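PDB 7NED: urocanate hydratase from Paenibacillus sp. Soil724D2, which probably catalyses the NAD+-dependent hydration of thiourocanate, a step in bacterial ergothioneine catabolism. Local coordinates for residues A257-L260 against V261-Y264; M440-P443 against N444-T447; A465-N468 against C469-A473. All blocks are in the same frame, centred on the assembly; numbering follows the deposited sequence.

How the contacts relate
All three contacts are local and mostly buried, contact 3 throughout; Y262 of contact 1 and N444 of contact 2 are partly exposed. Contact 1 lies in the Rossmann-like domain, in a loop after strand 250-251. Contact 2 closes the end of strand 428-441, and contact 3 closes helix 459-469, the next regular element in the chain. Contacts 1 and 2 both touch NAD, one at the ribose and adenine, the other at the nicotinamide. Their nearest atoms are about 7 Å apart. Contact 3 is centred about 34 Å from the centre of contact 1. A carboxylate organises contact 1, a histidine contact 2, and serine hydroxyls contact 3. The second subunit packs on contacts 2 and 3.

Contact 1 (A257-L260 against V261-Y264); sequences AHDL and VYGY. With NAD (nicotinamide-adenine-dinucleotide), chain C.
The chain folds back between D259 and G263, whose CA atoms come within 4.8 Å of each other, and D259 O accepts the N-H of Y264 (3.1 Å) and a weak bond from G263 N. The loop follows strand 250-251 of the Rossmann-like domain, and D259 makes an Asx turn in it. The carboxylate of D259 does the work. With CG anti to the backbone N (chi1 -163°), the group swings over the turn and OD1 takes two backbone N-H groups. Y262 N meets it nearly along the C-O axis at 2.6 Å, a short and fairly straight bond. V261 N reaches the same oxygen from above the carboxylate plane at 3.0 Å. OD1 also sits at the edge of the Y262 ring, close to CD1. The other oxygen, OD2, is hydrogen-bonded to Y109 of helix 105-113, so both carboxylate oxygens have partners and the group is well fixed.

Two side chains of the loop face NAD. H258 takes the cramped rotamer with CG between N and C (chi1 67°). Its ND1 gives a weak, bent bond to O3D of the nicotinamide ribose. NE2 is hydrogen-bonded to A43 O, and the ring of Y485 lies nearly parallel to that of H258. This holds the imidazole from several sides. Y264 meets the adenine end. The amino nitrogen N6A of NAD lies 3.1 Å above one face of the Y264 ring, offset toward the rim near CE1 and CZ. The phenol OH is hydrogen-bonded to E296, and I293 of helix 282-305 packs beside the ring. From the other side of the ring plane, A257 CB approaches obliquely, 4.2 Å from CD2 of Y264.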
loop_
_atom_site.group_PDB
_atom_site.type_symbol
_atom_site.label_atom_id
_atom_site.label_comp_id
_atom_site.label_asym_id
_atom_site.label_seq_id
_atom_site.Cartn_x
_atom_site.Cartn_y
_atom_site.Cartn_z
ATOM N N ALA A 257 7.806 -21.388 10.030
ATOM C CA ALA A 257 7.167 -22.090 8.960
ATOM C C ALA A 257 6.838 -21.201 7.789
ATOM O O ALA A 257 6.528 -21.674 6.770
ATOM C CB ALA A 257 5.939 -22.836 9.435
ATOM N N HIS A 258 6.919 -19.913 7.964
ATOM C CA HIS A 258 6.638 -19.011 6.847
ATOM C C HIS A 258 7.724 -19.030 5.786
ATOM O O HIS A 258 7.510 -18.497 4.686
ATOM C CB HIS A 258 6.497 -17.577 7.364
ATOM C CG HIS A 258 7.772 -17.008 7.911
ATOM N ND1 HIS A 258 8.293 -17.391 9.133
ATOM C CD2 HIS A 258 8.628 -16.082 7.409
ATOM C CE1 HIS A 258 9.421 -16.735 9.352
ATOM N NE2 HIS A 258 9.638 -15.928 8.324
ATOM N N ASP A 259 8.902 -19.563 6.090
ATOM C CA ASP A 259 9.982 -19.514 5.110
ATOM C C ASP A 259 10.694 -20.853 5.062
ATOM O O ASP A 259 11.338 -21.265 6.036
ATOM C CB ASP A 259 10.959 -18.383 5.390
ATOM C CG ASP A 259 11.820 -18.077 4.153
ATOM O OD1 ASP A 259 12.817 -18.793 3.977
ATOM O OD2 ASP A 259 11.433 -17.210 3.306
ATOM N N LEU A 260 10.553 -21.526 3.919
ATOM C CA LEU A 260 11.098 -22.855 3.699
ATOM C C LEU A 260 12.556 -22.823 3.281
ATOM O O LEU A 260 13.165 -23.887 3.115
ATOM C CB LEU A 260 10.269 -23.590 2.637
ATOM C CG LEU A 260 8.745 -23.614 2.837
ATOM C CD1 LEU A 260 8.028 -24.485 1.790
ATOM C CD2 LEU A 260 8.408 -24.035 4.259
ATOM N N VAL A 261 13.141 -21.645 3.097
ATOM C CA VAL A 261 14.540 -21.564 2.735
ATOM C C VAL A 261 15.390 -21.168 3.931
ATOM O O VAL A 261 16.452 -21.741 4.165
ATOM C CB VAL A 261 14.737 -20.578 1.559
ATOM C CG1 VAL A 261 16.216 -20.299 1.368
ATOM C CG2 VAL A 261 14.048 -21.078 0.295
ATOM N N TYR A 262 14.915 -20.204 4.712
ATOM C CA TYR A 262 15.673 -19.714 5.835
ATOM C C TYR A 262 15.072 -20.077 7.186
ATOM O O TYR A 262 15.703 -19.785 8.195
ATOM C CB TYR A 262 15.804 -18.191 5.746
ATOM C CG TYR A 262 16.521 -17.769 4.469
ATOM C CD1 TYR A 262 15.817 -17.485 3.313
ATOM C CD2 TYR A 262 17.912 -17.740 4.425
ATOM C CE1 TYR A 262 16.489 -17.111 2.141
ATOM C CE2 TYR A 262 18.578 -17.378 3.288
ATOM C CZ TYR A 262 17.870 -17.073 2.151
ATOM O OH TYR A 262 18.575 -16.727 1.032
ATOM N N GLY A 263 13.882 -20.682 7.222
ATOM C CA GLY A 263 13.161 -20.879 8.468
ATOM C C GLY A 263 13.098 -22.337 8.895
ATOM O O GLY A 263 13.992 -22.825 9.587
ATOM N N TYR A 264 12.076 -23.042 8.443
ATOM C CA TYR A 264 11.738 -24.369 8.961
ATOM C C TYR A 264 12.790 -25.425 8.614
ATOM O O TYR A 264 13.117 -25.644 7.436
ATOM C CB TYR A 264 10.387 -24.787 8.390
ATOM C CG TYR A 264 9.815 -25.924 9.147
ATOM C CD1 TYR A 264 10.256 -27.219 8.923
ATOM C CD2 TYR A 264 8.885 -25.700 10.151
ATOM C CE1 TYR A 264 9.742 -28.292 9.669
ATOM C CE2 TYR A 264 8.350 -26.763 10.890
ATOM C CZ TYR A 264 8.792 -28.045 10.646
ATOM O OH TYR A 264 8.270 -29.083 11.376
HETATM P PA NAD C . 12.938 -17.278 14.455
HETATM O O1A NAD C . 13.301 -17.788 13.063
HETATM O O2A NAD C . 13.777 -16.414 15.306
HETATM O O5B NAD C . 12.913 -18.716 15.352
HETATM C C5B NAD C . 12.322 -19.775 14.712
HETATM C C4B NAD C . 12.719 -21.032 15.615
HETATM O O4B NAD C . 12.233 -22.241 15.103
HETATM C C3B NAD C . 14.279 -21.063 15.524
HETATM O O3B NAD C . 14.817 -21.144 16.778
HETATM C C2B NAD C . 14.542 -22.371 14.715
HETATM O O2B NAD C . 15.642 -23.075 15.162
HETATM C C1B NAD C . 13.326 -23.179 15.159
HETATM N N9A NAD C . 12.923 -24.234 14.228
HETATM C C8A NAD C . 12.915 -24.234 12.837
HETATM N N7A NAD C . 12.490 -25.361 12.323
HETATM C C5A NAD C . 12.171 -26.147 13.422
HETATM C C6A NAD C . 11.675 -27.464 13.546
HETATM N N6A NAD C . 11.383 -28.213 12.459
HETATM N N1A NAD C . 11.455 -27.993 14.782
HETATM C C2A NAD C . 11.794 -27.205 15.833
HETATM N N3A NAD C . 12.270 -25.950 15.869
HETATM C C4A NAD C . 12.453 -25.449 14.629
HETATM O O3 NAD C . 11.435 -16.917 14.200
HETATM P PN NAD C . 10.627 -16.061 15.276
HETATM O O1N NAD C . 10.811 -14.575 15.372
HETATM O O2N NAD C . 10.495 -16.912 16.522
HETATM O O5D NAD C . 9.007 -16.116 14.689
HETATM C C5D NAD C . 8.514 -17.454 14.501
HETATM C C4D NAD C . 7.165 -17.379 13.840
HETATM O O4D NAD C . 6.323 -16.449 14.495
HETATM C C3D NAD C . 7.499 -16.703 12.410
HETATM O O3D NAD C . 6.771 -17.333 11.362
HETATM C C2D NAD C . 6.990 -15.223 12.569
HETATM O O2D NAD C . 6.435 -14.660 11.452
HETATM C C1D NAD C . 5.780 -15.708 13.430
HETATM N N1N NAD C . 4.876 -14.687 13.976
HETATM C C2N NAD C . 4.124 -14.106 12.974
HETATM C C3N NAD C . 3.151 -13.163 13.267
HETATM C C7N NAD C . 2.419 -12.536 12.073
HETATM O O7N NAD C . 1.287 -12.058 12.132
HETATM N N7N NAD C . 3.117 -12.447 10.880
HETATM C C4N NAD C . 2.959 -12.856 14.621
HETATM C C5N NAD C . 3.730 -13.481 15.600
HETATM C C6N NAD C . 4.703 -14.439 15.265
HETATM O O HOH W 1 14.506 -24.177 5.591
#

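Contact 2 (M440-P443 against N444-T447); sequences MTHP and NIMT. With NAD (nicotinamide-adenine-dinucleotide), chain C.
H442 and I445 form the tight part of this contact. The type I turn from H442 to I445 closes strand 428-441 and brings I445 CG1 over the centre of the H442 imidazole, 3.5 Å from the centroid. This is a CH-pi contact, and CG1 lies just 12° off the ring normal. On its other branch, I445 CG2 is 3.6 Å from O7N of the NAD carboxamide. The turn therefore lines the nicotinamide end of the pocket. H442 O is gripped from opposite faces of its plane by I445 N and T447 N, both at 2.9 Å. T447 OG1 accepts the N-H of H442 at 3.0 Å and is also hydrogen-bonded to D455 O.

The looser side is at N444. This residue is partly exposed, and it packs with P443 on W102 of the second subunit.

H442 CG is anti to the backbone N (chi1 -169°), which folds the ring over the turn. ND1 then accepts N444 N, and NE2 has a weak hydrogen bond to N316. The acceptor role of ND1 implies that the ring proton probably sits on NE2.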
loop_
_atom_site.group_PDB
_atom_site.type_symbol
_atom_site.label_atom_id
_atom_site.label_comp_id
_atom_site.label_asym_id
_atom_site.label_seq_id
_atom_site.Cartn_x
_atom_site.Cartn_y
_atom_site.Cartn_z
ATOM N N MET A 440 -3.191 -4.241 9.938
ATOM C CA MET A 440 -2.833 -5.491 9.394
ATOM C C MET A 440 -3.920 -6.202 8.593
ATOM O O MET A 440 -5.005 -6.377 9.057
ATOM C CB MET A 440 -2.372 -6.347 10.527
ATOM C CG MET A 440 -2.374 -7.787 10.300
ATOM S SD MET A 440 -0.955 -8.164 9.358
ATOM C CE MET A 440 0.234 -8.433 10.604
ATOM N N THR A 441 -3.538 -6.636 7.431
ATOM C CA THR A 441 -4.418 -7.407 6.594
ATOM C C THR A 441 -3.670 -8.675 6.257
ATOM O O THR A 441 -2.615 -8.614 5.731
ATOM C CB THR A 441 -4.839 -6.664 5.311
ATOM O OG1 THR A 441 -5.562 -5.507 5.634
ATOM C CG2 THR A 441 -5.623 -7.548 4.436
ATOM N N HIS A 442 -4.259 -9.799 6.612
ATOM C CA HIS A 442 -3.734 -11.102 6.367
ATOM C C HIS A 442 -4.835 -12.126 6.550
ATOM O O HIS A 442 -5.123 -12.461 7.631
ATOM C CB HIS A 442 -2.628 -11.401 7.334
ATOM C CG HIS A 442 -1.840 -12.617 6.997
ATOM N ND1 HIS A 442 -2.382 -13.720 6.416
ATOM C CD2 HIS A 442 -0.544 -12.904 7.187
ATOM C CE1 HIS A 442 -1.465 -14.640 6.283
ATOM N NE2 HIS A 442 -0.336 -14.164 6.731
ATOM N N PRO A 443 -5.401 -12.581 5.440
ATOM C CA PRO A 443 -6.512 -13.517 5.370
ATOM C C PRO A 443 -6.282 -14.826 6.121
ATOM O O PRO A 443 -7.230 -15.471 6.392
ATOM C CB PRO A 443 -6.704 -13.735 3.869
ATOM C CG PRO A 443 -6.057 -12.599 3.229
ATOM C CD PRO A 443 -4.905 -12.273 4.102
ATOM N N ASN A 444 -5.059 -15.186 6.429
ATOM C CA ASN A 444 -4.873 -16.400 7.227
ATOM C C ASN A 444 -4.222 -16.096 8.565
ATOM O O ASN A 444 -3.762 -17.020 9.252
ATOM C CB ASN A 444 -4.066 -17.448 6.450
ATOM C CG ASN A 444 -4.762 -17.879 5.183
ATOM O OD1 ASN A 444 -5.986 -17.872 5.110
ATOM N ND2 ASN A 444 -3.994 -18.237 4.179
ATOM N N ILE A 445 -4.190 -14.828 8.969
ATOM C CA ILE A 445 -3.788 -14.496 10.326
ATOM C C ILE A 445 -4.772 -13.444 10.814
ATOM O O ILE A 445 -5.917 -13.762 11.154
ATOM C CB ILE A 445 -2.311 -14.030 10.408
ATOM C CG1 ILE A 445 -1.376 -15.124 9.915
ATOM C CG2 ILE A 445 -1.907 -13.664 11.845
ATOM C CD1 ILE A 445 0.103 -14.814 10.092
ATOM N N MET A 446 -4.372 -12.178 10.774
ATOM C CA MET A 446 -5.165 -11.133 11.420
ATOM C C MET A 446 -6.616 -11.134 10.971
ATOM O O MET A 446 -7.531 -11.008 11.799
ATOM C CB MET A 446 -4.562 -9.749 11.148
ATOM C CG MET A 446 -5.340 -8.659 11.853
ATOM S SD MET A 446 -4.894 -8.631 13.622
ATOM C CE MET A 446 -5.681 -7.139 14.211
ATOM N N THR A 447 -6.858 -11.204 9.647
ATOM C CA THR A 447 -8.197 -10.979 9.111
ATOM C C THR A 447 -8.817 -12.247 8.494
ATOM O O THR A 447 -9.589 -12.187 7.520
ATOM C CB THR A 447 -8.154 -9.812 8.116
ATOM O OG1 THR A 447 -7.172 -10.056 7.100
ATOM C CG2 THR A 447 -7.762 -8.526 8.858
HETATM P PA NAD C . 12.938 -17.278 14.455
HETATM O O1A NAD C . 13.301 -17.788 13.063
HETATM O O2A NAD C . 13.777 -16.414 15.306
HETATM O O5B NAD C . 12.913 -18.716 15.352
HETATM C C5B NAD C . 12.322 -19.775 14.712
HETATM C C4B NAD C . 12.719 -21.032 15.615
HETATM O O4B NAD C . 12.233 -22.241 15.103
HETATM C C3B NAD C . 14.279 -21.063 15.524
HETATM O O3B NAD C . 14.817 -21.144 16.778
HETATM C C2B NAD C . 14.542 -22.371 14.715
HETATM O O2B NAD C . 15.642 -23.075 15.162
HETATM C C1B NAD C . 13.326 -23.179 15.159
HETATM N N9A NAD C . 12.923 -24.234 14.228
HETATM C C8A NAD C . 12.915 -24.234 12.837
HETATM N N7A NAD C . 12.490 -25.361 12.323
HETATM C C5A NAD C . 12.171 -26.147 13.422
HETATM C C6A NAD C . 11.675 -27.464 13.546
HETATM N N6A NAD C . 11.383 -28.213 12.459
HETATM N N1A NAD C . 11.455 -27.993 14.782
HETATM C C2A NAD C . 11.794 -27.205 15.833
HETATM N N3A NAD C . 12.270 -25.950 15.869
HETATM C C4A NAD C . 12.453 -25.449 14.629
HETATM O O3 NAD C . 11.435 -16.917 14.200
HETATM P PN NAD C . 10.627 -16.061 15.276
HETATM O O1N NAD C . 10.811 -14.575 15.372
HETATM O O2N NAD C . 10.495 -16.912 16.522
HETATM O O5D NAD C . 9.007 -16.116 14.689
HETATM C C5D NAD C . 8.514 -17.454 14.501
HETATM C C4D NAD C . 7.165 -17.379 13.840
HETATM O O4D NAD C . 6.323 -16.449 14.495
HETATM C C3D NAD C . 7.499 -16.703 12.410
HETATM O O3D NAD C . 6.771 -17.333 11.362
HETATM C C2D NAD C . 6.990 -15.223 12.569
HETATM O O2D NAD C . 6.435 -14.660 11.452
HETATM C C1D NAD C . 5.780 -15.708 13.430
HETATM N N1N NAD C . 4.876 -14.687 13.976
HETATM C C2N NAD C . 4.124 -14.106 12.974
HETATM C C3N NAD C . 3.151 -13.163 13.267
HETATM C C7N NAD C . 2.419 -12.536 12.073
HETATM O O7N NAD C . 1.287 -12.058 12.132
HETATM N N7N NAD C . 3.117 -12.447 10.880
HETATM C C4N NAD C . 2.959 -12.856 14.621
HETATM C C5N NAD C . 3.730 -13.481 15.600
HETATM C C6N NAD C . 4.703 -14.439 15.265
#

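Contact 3 (A465-N468 against C469-A473)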
loop_
_atom_site.group_PDB
_atom_site.type_symbol
_atom_site.label_atom_id
_atom_site.label_comp_id
_atom_site.label_asym_id
_atom_site.label_seq_id
_atom_site.Cartn_x
_atom_site.Cartn_y
_atom_site.Cartn_z
ATOM N N ALA A 465 -1.458 4.098 7.933
ATOM C CA ALA A 465 -0.209 4.813 7.674
ATOM C C ALA A 465 -0.467 6.268 7.275
ATOM O O ALA A 465 0.130 7.196 7.839
ATOM C CB ALA A 465 0.576 4.095 6.575
ATOM N N MET A 466 -1.320 6.486 6.262
ATOM C CA MET A 466 -1.604 7.862 5.853
ATOM C C MET A 466 -2.173 8.711 6.963
ATOM O O MET A 466 -1.774 9.872 7.118
ATOM C CB MET A 466 -2.510 7.937 4.622
ATOM C CG MET A 466 -1.896 7.305 3.379
ATOM S SD MET A 466 -2.965 7.622 1.977
ATOM C CE MET A 466 -4.210 6.443 2.352
ATOM N N LEU A 467 -3.118 8.175 7.723
ATOM C CA LEU A 467 -3.674 8.932 8.843
ATOM C C LEU A 467 -2.622 9.196 9.917
ATOM O O LEU A 467 -2.557 10.298 10.488
ATOM C CB LEU A 467 -4.871 8.162 9.432
ATOM C CG LEU A 467 -5.665 8.863 10.536
ATOM C CD1 LEU A 467 -6.195 10.229 10.070
ATOM C CD2 LEU A 467 -6.857 7.992 11.015
ATOM N N ASN A 468 -1.774 8.205 10.206
ATOM C CA ASN A 468 -0.733 8.451 11.199
ATOM C C ASN A 468 0.279 9.481 10.714
ATOM O O ASN A 468 0.770 10.283 11.515
ATOM C CB ASN A 468 -0.049 7.147 11.586
ATOM C CG ASN A 468 -0.936 6.316 12.489
ATOM O OD1 ASN A 468 -1.912 6.843 13.037
ATOM N ND2 ASN A 468 -0.606 5.043 12.672
ATOM N N CYS A 469 0.604 9.485 9.412
ATOM C CA CYS A 469 1.437 10.565 8.883
ATOM C C CYS A 469 0.761 11.905 9.067
ATOM O O CYS A 469 1.430 12.926 9.281
ATOM C CB CYS A 469 1.709 10.366 7.396
ATOM S SG CYS A 469 2.907 9.056 7.048
ATOM N N SER A 470 -0.556 11.932 8.866
ATOM C CA SER A 470 -1.322 13.153 9.047
ATOM C C SER A 470 -1.490 13.511 10.511
ATOM O O SER A 470 -2.004 14.589 10.818
ATOM C CB SER A 470 -2.704 12.991 8.394
ATOM O OG SER A 470 -2.575 12.579 7.042
ATOM N N SER A 471 -1.104 12.624 11.423
ATOM C CA SER A 471 -1.369 12.818 12.844
ATOM C C SER A 471 -0.118 13.176 13.636
ATOM O O SER A 471 -0.156 13.135 14.882
ATOM C CB SER A 471 -1.990 11.546 13.440
ATOM O OG SER A 471 -3.272 11.278 12.879
ATOM N N MET A 472 0.999 13.435 12.966
ATOM C CA MET A 472 2.218 13.967 13.584
ATOM C C MET A 472 3.100 12.892 14.218
ATOM O O MET A 472 3.856 13.180 15.153
ATOM C CB MET A 472 1.816 14.992 14.637
ATOM C CG MET A 472 1.034 16.127 13.960
ATOM S SD MET A 472 0.482 17.413 15.088
ATOM C CE MET A 472 -0.747 16.545 15.990
ATOM N N ALA A 473 2.995 11.644 13.768
ATOM C CA ALA A 473 3.835 10.576 14.277
ATOM C C ALA A 473 5.301 10.833 13.893
ATOM O O ALA A 473 5.622 11.677 13.039
ATOM C CB ALA A 473 3.347 9.232 13.718
#
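S470 and S471 each turn a hydroxyl back onto the preceding helical turn. S470 OG donates to M466 O at 2.8 Å. S470 N donates to the same oxygen at 3.0 Å, from the opposite face of the carbonyl plane. One residue on, S471 OG donates to L467 O at 2.7 Å, from above the carbonyl plane rather than on a lone pair. Both hydroxyls lie beside their own backbone N (chi1 -53° and -65°), which aims them back along the chain. Further back, C469 N donates to A465 O at 2.8 Å, an ordinary helical bond. The serines thus put hydroxyl donors on carbonyls near the end of helix 459-469. From C469 to M472 the chain leaves the helix by a type I turn. M472 has a positive phi of 84°, and A473 N then reaches N468 O in a weak bond of 3.4 Å. This 6-to-1 bond and the positive phi recall a Schellman motif, but M472 N and C469 O are too far apart for a clear 5-to-2 bond. The helix belongs to a beta-alpha-beta crossover that joins strand 428-441 to the parallel strand 475-480, with antiparallel strand 490-498 between them. A465, N468 and C469 rest on V476 of strand 475-480. Helix 502-525 holds the polar groups: N514 binds S471 OG, and D515 binds N468 ND2. In the second subunit, M93 packs on M466, and M466 of that chain packs on C469.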